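Local structure of meso-diaminopimelate dehydrogenase (3WGQ) at residues B[128-133]-B[304-309]; B[54-59]-B[85-90]; B[5-10]-B[27-32]. The protein catalyses, as a meso-diaminopimelate dehydrogenase, the reversible NADP-dependent oxidative deamination of meso-2,6-diaminopimelate to L-2-amino-6-oxopimelate. The protein carries 6 engineered substitutions. All coordinates share one frame; numbering follows the deposited sequence.

Interaction 1: B[128-133]-B[304-309]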
loop_
_atom_site.group_PDB
_atom_site.type_symbol
_atom_site.label_atom_id
_atom_site.label_comp_id
_atom_site.label_asym_id
_atom_site.label_seq_id
_atom_site.Cartn_x
_atom_site.Cartn_y
_atom_site.Cartn_z
ATOM N N PHE B 128 -4.427 6.810 1.153
ATOM C CA PHE B 128 -4.722 6.954 -0.269
ATOM C C PHE B 128 -3.592 7.732 -0.941
ATOM O O PHE B 128 -3.209 7.428 -2.064
ATOM C CB PHE B 128 -6.072 7.660 -0.475
ATOM C CG PHE B 128 -7.265 6.742 -0.336
ATOM C CD1 PHE B 128 -7.120 5.465 0.200
ATOM C CD2 PHE B 128 -8.524 7.150 -0.752
ATOM C CE1 PHE B 128 -8.217 4.602 0.318
ATOM C CE2 PHE B 128 -9.632 6.298 -0.638
ATOM C CZ PHE B 128 -9.479 5.022 -0.105
ATOM N N SER B 129 -3.052 8.725 -0.236
ATOM C CA SER B 129 -1.951 9.526 -0.763
ATOM C C SER B 129 -0.769 8.612 -1.075
ATOM O O SER B 129 -0.198 8.651 -2.165
ATOM C CB SER B 129 -1.516 10.565 0.270
ATOM O OG SER B 129 -2.632 11.265 0.778
ATOM N N LEU B 130 -0.407 7.784 -0.102
ATOM C CA LEU B 130 0.695 6.851 -0.273
ATOM C C LEU B 130 0.478 5.960 -1.481
ATOM O O LEU B 130 1.400 5.717 -2.248
ATOM C CB LEU B 130 0.842 5.962 0.955
ATOM C CG LEU B 130 1.472 6.618 2.179
ATOM C CD1 LEU B 130 1.113 5.826 3.427
ATOM C CD2 LEU B 130 2.998 6.710 1.968
ATOM N N ASN B 131 -0.747 5.468 -1.648
ATOM C CA ASN B 131 -1.006 4.584 -2.764
ATOM C C ASN B 131 -1.042 5.279 -4.114
ATOM O O ASN B 131 -0.763 4.653 -5.129
ATOM C CB ASN B 131 -2.255 3.738 -2.489
ATOM C CG ASN B 131 -1.940 2.552 -1.570
ATOM O OD1 ASN B 131 -2.047 2.639 -0.344
ATOM N ND2 ASN B 131 -1.501 1.458 -2.167
ATOM N N ARG B 132 -1.357 6.573 -4.137
ATOM C CA ARG B 132 -1.327 7.311 -5.407
ATOM C C ARG B 132 0.155 7.412 -5.777
ATOM O O ARG B 132 0.558 7.165 -6.913
ATOM C CB ARG B 132 -1.884 8.732 -5.243
ATOM C CG ARG B 132 -3.372 8.836 -4.996
ATOM C CD ARG B 132 -3.741 10.281 -4.625
ATOM N NE ARG B 132 -5.082 10.346 -4.073
ATOM C CZ ARG B 132 -5.386 10.822 -2.874
ATOM N NH1 ARG B 132 -4.446 11.297 -2.066
ATOM N NH2 ARG B 132 -6.642 10.793 -2.470
ATOM N N LEU B 133 0.971 7.775 -4.796
ATOM C CA LEU B 133 2.406 7.907 -5.021
ATOM C C LEU B 133 3.025 6.588 -5.484
ATOM O O LEU B 133 3.759 6.552 -6.463
ATOM C CB LEU B 133 3.106 8.383 -3.741
ATOM C CG LEU B 133 4.633 8.537 -3.833
ATOM C CD1 LEU B 133 5.005 9.402 -5.024
ATOM C CD2 LEU B 133 5.173 9.150 -2.541
ATOM N N THR B 304 5.253 14.299 6.273
ATOM C CA THR B 304 3.985 13.749 5.814
ATOM C C THR B 304 4.139 12.228 5.763
ATOM O O THR B 304 5.241 11.706 5.943
ATOM C CB THR B 304 3.610 14.267 4.403
ATOM O OG1 THR B 304 4.478 13.682 3.426
ATOM C CG2 THR B 304 3.731 15.788 4.342
ATOM N N VAL B 305 3.043 11.514 5.523
ATOM C CA VAL B 305 3.114 10.057 5.443
ATOM C C VAL B 305 4.095 9.613 4.353
ATOM O O VAL B 305 4.633 8.506 4.401
ATOM C CB VAL B 305 1.727 9.441 5.140
ATOM C CG1 VAL B 305 0.760 9.761 6.270
ATOM C CG2 VAL B 305 1.182 9.990 3.824
ATOM N N LEU B 306 4.327 10.486 3.375
ATOM C CA LEU B 306 5.219 10.175 2.263
ATOM C C LEU B 306 6.689 10.102 2.674
ATOM O O LEU B 306 7.500 9.530 1.957
ATOM C CB LEU B 306 5.077 11.220 1.149
ATOM C CG LEU B 306 3.673 11.626 0.677
ATOM C CD1 LEU B 306 3.797 12.662 -0.434
ATOM C CD2 LEU B 306 2.913 10.413 0.187
ATOM N N ASP B 307 7.025 10.675 3.825
ATOM C CA ASP B 307 8.410 10.681 4.310
ATOM C C ASP B 307 8.713 9.549 5.285
ATOM O O ASP B 307 9.870 9.338 5.647
ATOM C CB ASP B 307 8.723 11.993 5.050
ATOM C CG ASP B 307 8.403 13.237 4.236
ATOM O OD1 ASP B 307 8.879 13.350 3.092
ATOM O OD2 ASP B 307 7.681 14.115 4.757
ATOM N N ILE B 308 7.685 8.825 5.711
ATOM C CA ILE B 308 7.852 7.774 6.721
ATOM C C ILE B 308 7.828 6.310 6.277
ATOM O O ILE B 308 6.842 5.838 5.718
ATOM C CB ILE B 308 6.775 7.930 7.818
ATOM C CG1 ILE B 308 6.811 9.354 8.387
ATOM C CG2 ILE B 308 7.007 6.907 8.929
ATOM C CD1 ILE B 308 5.663 9.671 9.327
ATOM N N PRO B 309 8.916 5.569 6.548
ATOM C CA PRO B 309 8.997 4.153 6.178
ATOM C C PRO B 309 7.951 3.396 6.986
ATOM O O PRO B 309 7.721 3.700 8.163
ATOM C CB PRO B 309 10.420 3.764 6.590
ATOM C CG PRO B 309 11.164 5.058 6.521
ATOM C CD PRO B 309 10.191 6.032 7.118
#
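Leu130 lays the fork of its side chain over Val305, the two crossing at a slant, with Leu130 CG 3.8 Å from Val305 CG2. One prong, Leu130 CD1, reaches Val305 CB at 4.0 Å, while the other, Leu130 CD2, rests 3.4 Å from Val305 O. Branched leucine suits this place because its two methyls can cover a valine and the adjoining peptide together. One helical turn on, Leu133 sends CD2 to Leu306 CD2 at 3.8 Å; its CG stands anti to the backbone N (chi1 179°), which carries the methyl towards the loop. Leu306 CD2 also lies 4.1 Å from Leu130 CD2, so that one methyl meets both helix leucines. Tyr287 of helix 276-297 adds to the apolar cluster, and Ser129 OG is hydrogen-bonded to the carboxy-terminal Leu326 of the second subunit. The loop is held in shape from within: Leu306 N bonds to Thr304 OG1 (3.2 Å), while Thr304 N bonds to Asp307 OD2 (2.9 Å), meeting the carboxylate on its anti side, 27° out of plane. Buried beside the subunit interface, the contact joins helix 123-138 to the loop after strand 301-303, and that loop opens with a classical ST turn.

Interaction 2: B[54-59]-B[85-90]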
loop_
_atom_site.group_PDB
_atom_site.type_symbol
_atom_site.label_atom_id
_atom_site.label_comp_id
_atom_site.label_asym_id
_atom_site.label_seq_id
_atom_site.Cartn_x
_atom_site.Cartn_y
_atom_site.Cartn_z
ATOM N N SER B 54 -6.825 24.746 28.815
ATOM C CA SER B 54 -6.031 25.851 29.348
ATOM C C SER B 54 -4.783 25.363 30.066
ATOM O O SER B 54 -3.849 26.131 30.289
ATOM C CB SER B 54 -6.867 26.667 30.324
ATOM O OG SER B 54 -7.340 25.836 31.371
ATOM N N ARG B 55 -4.778 24.088 30.441
ATOM C CA ARG B 55 -3.646 23.509 31.152
ATOM C C ARG B 55 -2.761 22.640 30.266
ATOM O O ARG B 55 -1.940 21.878 30.772
ATOM C CB ARG B 55 -4.144 22.689 32.342
ATOM C CG ARG B 55 -4.815 23.527 33.422
ATOM C CD ARG B 55 -5.594 22.663 34.382
ATOM N NE ARG B 55 -4.743 21.802 35.193
ATOM C CZ ARG B 55 -4.037 22.216 36.240
ATOM N NH1 ARG B 55 -4.071 23.487 36.613
ATOM N NH2 ARG B 55 -3.311 21.347 36.927
ATOM N N LEU B 56 -2.919 22.759 28.952
ATOM C CA LEU B 56 -2.118 21.967 28.020
ATOM C C LEU B 56 -0.613 22.177 28.209
ATOM O O LEU B 56 0.154 21.214 28.257
ATOM C CB LEU B 56 -2.505 22.303 26.579
ATOM C CG LEU B 56 -1.779 21.516 25.485
ATOM C CD1 LEU B 56 -2.788 20.800 24.616
ATOM C CD2 LEU B 56 -0.934 22.462 24.657
ATOM N N GLU B 57 -0.197 23.434 28.325
ATOM C CA GLU B 57 1.212 23.770 28.496
ATOM C C GLU B 57 1.868 23.115 29.717
ATOM O O GLU B 57 3.094 22.986 29.772
ATOM C CB GLU B 57 1.366 25.293 28.574
ATOM C CG GLU B 57 0.472 25.945 29.627
ATOM C CD GLU B 57 0.456 27.465 29.539
ATOM O OE1 GLU B 57 -0.186 28.104 30.404
ATOM O OE2 GLU B 57 1.078 28.020 28.607
ATOM N N LEU B 58 1.062 22.695 30.689
ATOM C CA LEU B 58 1.587 22.057 31.896
ATOM C C LEU B 58 2.006 20.608 31.658
ATOM O O LEU B 58 2.557 19.955 32.551
ATOM C CB LEU B 58 0.535 22.085 33.010
ATOM C CG LEU B 58 0.054 23.446 33.513
ATOM C CD1 LEU B 58 -1.088 23.254 34.507
ATOM C CD2 LEU B 58 1.212 24.191 34.161
ATOM N N TYR B 59 1.743 20.107 30.455
ATOM C CA TYR B 59 2.065 18.721 30.119
ATOM C C TYR B 59 3.182 18.533 29.091
ATOM O O TYR B 59 3.356 17.432 28.562
ATOM C CB TYR B 59 0.798 18.010 29.612
ATOM C CG TYR B 59 -0.232 17.764 30.686
ATOM C CD1 TYR B 59 -0.967 18.820 31.231
ATOM C CD2 TYR B 59 -0.437 16.482 31.199
ATOM C CE1 TYR B 59 -1.874 18.603 32.265
ATOM C CE2 TYR B 59 -1.340 16.256 32.232
ATOM C CZ TYR B 59 -2.054 17.322 32.762
ATOM O OH TYR B 59 -2.933 17.110 33.794
ATOM N N SER B 85 4.451 24.168 18.803
ATOM C CA SER B 85 5.487 24.940 19.473
ATOM C C SER B 85 5.866 24.331 20.809
ATOM O O SER B 85 6.898 24.675 21.380
ATOM C CB SER B 85 5.012 26.373 19.704
ATOM O OG SER B 85 3.963 26.400 20.656
ATOM N N GLN B 86 5.037 23.423 21.309
ATOM C CA GLN B 86 5.302 22.807 22.600
ATOM C C GLN B 86 5.340 21.289 22.600
ATOM O O GLN B 86 5.791 20.684 23.573
ATOM C CB GLN B 86 4.258 23.271 23.612
ATOM C CG GLN B 86 4.223 24.773 23.818
ATOM C CD GLN B 86 2.986 25.219 24.568
ATOM O OE1 GLN B 86 1.866 25.084 24.072
ATOM N NE2 GLN B 86 3.178 25.746 25.775
ATOM N N PHE B 87 4.853 20.665 21.534
ATOM C CA PHE B 87 4.854 19.203 21.467
ATOM C C PHE B 87 5.095 18.711 20.056
ATOM O O PHE B 87 5.014 19.474 19.097
ATOM C CB PHE B 87 3.503 18.613 21.907
ATOM C CG PHE B 87 3.022 19.082 23.250
ATOM C CD1 PHE B 87 2.506 20.365 23.414
ATOM C CD2 PHE B 87 3.062 18.230 24.350
ATOM C CE1 PHE B 87 2.035 20.789 24.654
ATOM C CE2 PHE B 87 2.592 18.646 25.594
ATOM C CZ PHE B 87 2.078 19.926 25.748
ATOM N N ASN B 88 5.399 17.424 19.942
ATOM C CA ASN B 88 5.556 16.795 18.638
ATOM C C ASN B 88 4.091 16.520 18.324
ATOM O O ASN B 88 3.358 16.068 19.195
ATOM C CB ASN B 88 6.321 15.478 18.756
ATOM C CG ASN B 88 7.781 15.681 19.086
ATOM O OD1 ASN B 88 8.501 16.378 18.369
ATOM N ND2 ASN B 88 8.227 15.069 20.168
ATOM N N THR B 89 3.643 16.785 17.108
ATOM C CA THR B 89 2.232 16.570 16.833
ATOM C C THR B 89 1.905 15.653 15.674
ATOM O O THR B 89 2.750 15.340 14.844
ATOM C CB THR B 89 1.520 17.897 16.559
ATOM O OG1 THR B 89 2.036 18.464 15.347
ATOM C CG2 THR B 89 1.743 18.874 17.711
ATOM N N VAL B 90 0.644 15.243 15.644
ATOM C CA VAL B 90 0.103 14.394 14.592
ATOM C C VAL B 90 -1.295 14.935 14.307
ATOM O O VAL B 90 -2.113 15.050 15.220
ATOM C CB VAL B 90 -0.018 12.919 15.046
ATOM C CG1 VAL B 90 -0.823 12.129 14.027
ATOM C CG2 VAL B 90 1.362 12.306 15.209
#
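Beside the parallel, Rossmann-type sheet, the 3-10 segment at 54-58, which follows strand 50-52, packs against the link from helix 80-84 into strand 89-91. Phe87 is the main intruder. With CG anti to its carbonyl carbon (chi1 -53°), the ring extends from the link into the 3-10 turn, where its far end meets both aliphatic carbon and backbone oxygen. Leu56 slides past the ring in the opposite direction, and its CD2 touches Phe87 CE1 at 3.4 Å. At the ring's edge and near its plane lies Tyr59 O, 3.3 Å from Phe87 CE2, a favourable place for a carbonyl because the rim of an aromatic ring is slightly positive. Phe87 CZ likewise approaches Leu56 O at 3.4 Å. A flat ring suits the place because its C-H edge can meet a carbonyl oxygen while CE1 packs on Leu56. Met66 of strand 65-68 touches both Leu56 and Phe87. Towards solvent the residues become polar, although no hydrogen bond joins them. The long, polar-ended chains of Gln86 and Glu57 suit this outer edge, their amide and carboxylate planes turned 82° apart. Where they cross, the meeting is with aliphatic carbon: Gln86 NE2 sits 3.4 Å from Glu57 CB.

Interaction 3: B[5-10]-B[27-32]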
loop_
_atom_site.group_PDB
_atom_site.type_symbol
_atom_site.label_atom_id
_atom_site.label_comp_id
_atom_site.label_asym_id
_atom_site.label_seq_id
_atom_site.Cartn_x
_atom_site.Cartn_y
_atom_site.Cartn_z
ATOM N N ILE B 5 4.822 4.770 25.109
ATOM C CA ILE B 5 4.740 6.030 24.380
ATOM C C ILE B 5 3.592 6.801 25.038
ATOM O O ILE B 5 2.471 6.312 25.105
ATOM C CB ILE B 5 4.441 5.781 22.876
ATOM C CG1 ILE B 5 5.527 4.876 22.278
ATOM C CG2 ILE B 5 4.398 7.105 22.119
ATOM C CD1 ILE B 5 5.318 4.517 20.811
ATOM N N ARG B 6 3.881 7.990 25.555
ATOM C CA ARG B 6 2.857 8.787 26.231
ATOM C C ARG B 6 2.054 9.643 25.257
ATOM O O ARG B 6 2.558 10.618 24.698
ATOM C CB ARG B 6 3.510 9.668 27.296
ATOM C CG ARG B 6 4.186 8.870 28.405
ATOM C CD ARG B 6 5.047 9.769 29.261
ATOM N NE ARG B 6 6.068 10.429 28.456
ATOM C CZ ARG B 6 6.912 11.341 28.923
ATOM N NH1 ARG B 6 6.855 11.701 30.196
ATOM N NH2 ARG B 6 7.804 11.899 28.114
ATOM N N ILE B 7 0.790 9.280 25.074
ATOM C CA ILE B 7 -0.059 9.997 24.138
ATOM C C ILE B 7 -0.969 11.031 24.778
ATOM O O ILE B 7 -1.460 10.851 25.887
ATOM C CB ILE B 7 -0.943 9.010 23.328
ATOM C CG1 ILE B 7 -0.060 7.975 22.614
ATOM C CG2 ILE B 7 -1.801 9.783 22.321
ATOM C CD1 ILE B 7 0.936 8.563 21.630
ATOM N N GLY B 8 -1.185 12.118 24.049
ATOM C CA GLY B 8 -2.068 13.168 24.504
ATOM C C GLY B 8 -3.058 13.428 23.384
ATOM O O GLY B 8 -2.668 13.498 22.226
ATOM N N ILE B 9 -4.337 13.554 23.713
ATOM C CA ILE B 9 -5.356 13.818 22.702
ATOM C C ILE B 9 -5.933 15.219 22.884
ATOM O O ILE B 9 -6.280 15.610 23.998
ATOM C CB ILE B 9 -6.534 12.815 22.800
ATOM C CG1 ILE B 9 -6.022 11.379 22.701
ATOM C CG2 ILE B 9 -7.530 13.087 21.695
ATOM C CD1 ILE B 9 -7.122 10.329 22.802
ATOM N N VAL B 10 -6.030 15.969 21.790
ATOM C CA VAL B 10 -6.591 17.310 21.836
ATOM C C VAL B 10 -7.917 17.267 21.082
ATOM O O VAL B 10 -7.947 17.077 19.861
ATOM C CB VAL B 10 -5.662 18.345 21.167
ATOM C CG1 VAL B 10 -6.284 19.728 21.257
ATOM C CG2 VAL B 10 -4.300 18.343 21.843
ATOM N N ASP B 27 -0.520 -2.012 23.088
ATOM C CA ASP B 27 0.151 -2.245 24.360
ATOM C C ASP B 27 1.366 -1.373 24.658
ATOM O O ASP B 27 1.695 -1.155 25.822
ATOM C CB ASP B 27 0.558 -3.721 24.470
ATOM C CG ASP B 27 -0.627 -4.661 24.361
ATOM O OD1 ASP B 27 -1.643 -4.415 25.044
ATOM O OD2 ASP B 27 -0.540 -5.651 23.599
ATOM N N ASP B 28 2.039 -0.878 23.627
ATOM C CA ASP B 28 3.220 -0.048 23.845
ATOM C C ASP B 28 2.871 1.425 24.087
ATOM O O ASP B 28 3.754 2.284 24.173
ATOM C CB ASP B 28 4.172 -0.180 22.650
ATOM C CG ASP B 28 3.628 0.466 21.389
ATOM O OD1 ASP B 28 2.399 0.432 21.179
ATOM O OD2 ASP B 28 4.438 0.995 20.600
ATOM N N MET B 29 1.578 1.709 24.208
ATOM C CA MET B 29 1.115 3.076 24.424
ATOM C C MET B 29 0.213 3.269 25.626
ATOM O O MET B 29 -0.476 2.348 26.075
ATOM C CB MET B 29 0.376 3.587 23.197
ATOM C CG MET B 29 1.260 3.884 22.024
ATOM S SD MET B 29 0.230 4.379 20.665
ATOM C CE MET B 29 1.294 4.015 19.278
ATOM N N GLU B 30 0.201 4.504 26.111
ATOM C CA GLU B 30 -0.603 4.874 27.260
ATOM C C GLU B 30 -1.152 6.283 27.053
ATOM O O GLU B 30 -0.457 7.167 26.552
ATOM C CB GLU B 30 0.265 4.819 28.513
ATOM C CG GLU B 30 -0.488 4.868 29.821
ATOM C CD GLU B 30 0.411 4.531 30.996
ATOM O OE1 GLU B 30 1.375 5.292 31.250
ATOM O OE2 GLU B 30 0.158 3.495 31.653
ATOM N N LEU B 31 -2.410 6.475 27.426
ATOM C CA LEU B 31 -3.061 7.767 27.303
ATOM C C LEU B 31 -2.757 8.589 28.549
ATOM O O LEU B 31 -3.095 8.188 29.663
ATOM C CB LEU B 31 -4.573 7.583 27.173
ATOM C CG LEU B 31 -5.412 8.860 27.138
ATOM C CD1 LEU B 31 -4.969 9.749 25.982
ATOM C CD2 LEU B 31 -6.881 8.487 26.999
ATOM N N GLU B 32 -2.112 9.735 28.361
ATOM C CA GLU B 32 -1.775 10.595 29.484
ATOM C C GLU B 32 -2.913 11.545 29.820
ATOM O O GLU B 32 -3.269 11.706 30.981
ATOM C CB GLU B 32 -0.509 11.401 29.183
ATOM C CG GLU B 32 0.773 10.587 29.226
ATOM C CD GLU B 32 0.954 9.863 30.547
ATOM O OE1 GLU B 32 0.828 10.519 31.605
ATOM O OE2 GLU B 32 1.226 8.641 30.526
#
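The first beta-alpha-beta unit of the Rossmann-type domain pairs strands 5-10 and 29-36 side by side and parallel, with helix 14-23 making the connection. Four backbone bonds set the register: Ile5 N to Asp28 O, Glu30 N to Ile5 O, Ile7 N to Glu30 O and, at 2.8 Å, Glu32 N to Ile7 O. The axes of the short segments differ by 42° in direction, reflecting the twist of the sheet. Dips between neighbouring side chains are filled from the partner strand. On the sheet face carrying Ile5, Ile7, Met29 and Leu31, Met29 is the slender bump: extended beyond CG, it fits its CG against Ile5 CB at 3.8 Å and brings SD within 4.1 Å of Ile7 CG1. An unbranched chain can lie along two successive beta-branched neighbours in this way. Leu31 fills the next dip. Its CG is anti to the backbone N (chi1 176°), which tips CD1 over Ile7 O and up to Ile9 CG1, 3.8 Å away, the two side chains crossing at about a right angle. Helices 14-23 and 276-297 cover this apolar relief: Ile7 meets Ile23, and Met29 meets Val285. Just before strand 29-36, Asp28 lies side by side with Ile5, with OD2 3.6 Å from Ile5 CD1, while its carboxylate forms a salt bridge with Arg289. On the face of Arg6 and Glu30, the Arg6 guanidinium goes off to a salt bridge with Asp64, and only its aliphatic stem serves the contact. Glu32, bent at chi2 (-55°), folds back over that stem, its CG 3.5 Å from Arg6 CB.

Along the chain the contacts come in series: interaction 3 closes first, then interaction 2, then interaction 1. Interactions 2 and 3 both reach the same seven-stranded parallel sheet: 3 pairs two of its strands, 2 packs a 3-10 segment beside the entry to strand 89-91. Their centres are about 13 Å apart, and Leu56 CD1 packs on Val10 CG2 at 4.0 Å. Interaction 1 stands apart, its centre about 26 Å from that of interaction 2 and about 24 Å from that of interaction 3, but its loop follows strand 301-303, an outermost strand of that sheet. Helix 276-297 touches all three. The sheet, with its GxGxxG-type sequence, is consistent with dinucleotide binding, whereas interaction 1 borders the second subunit.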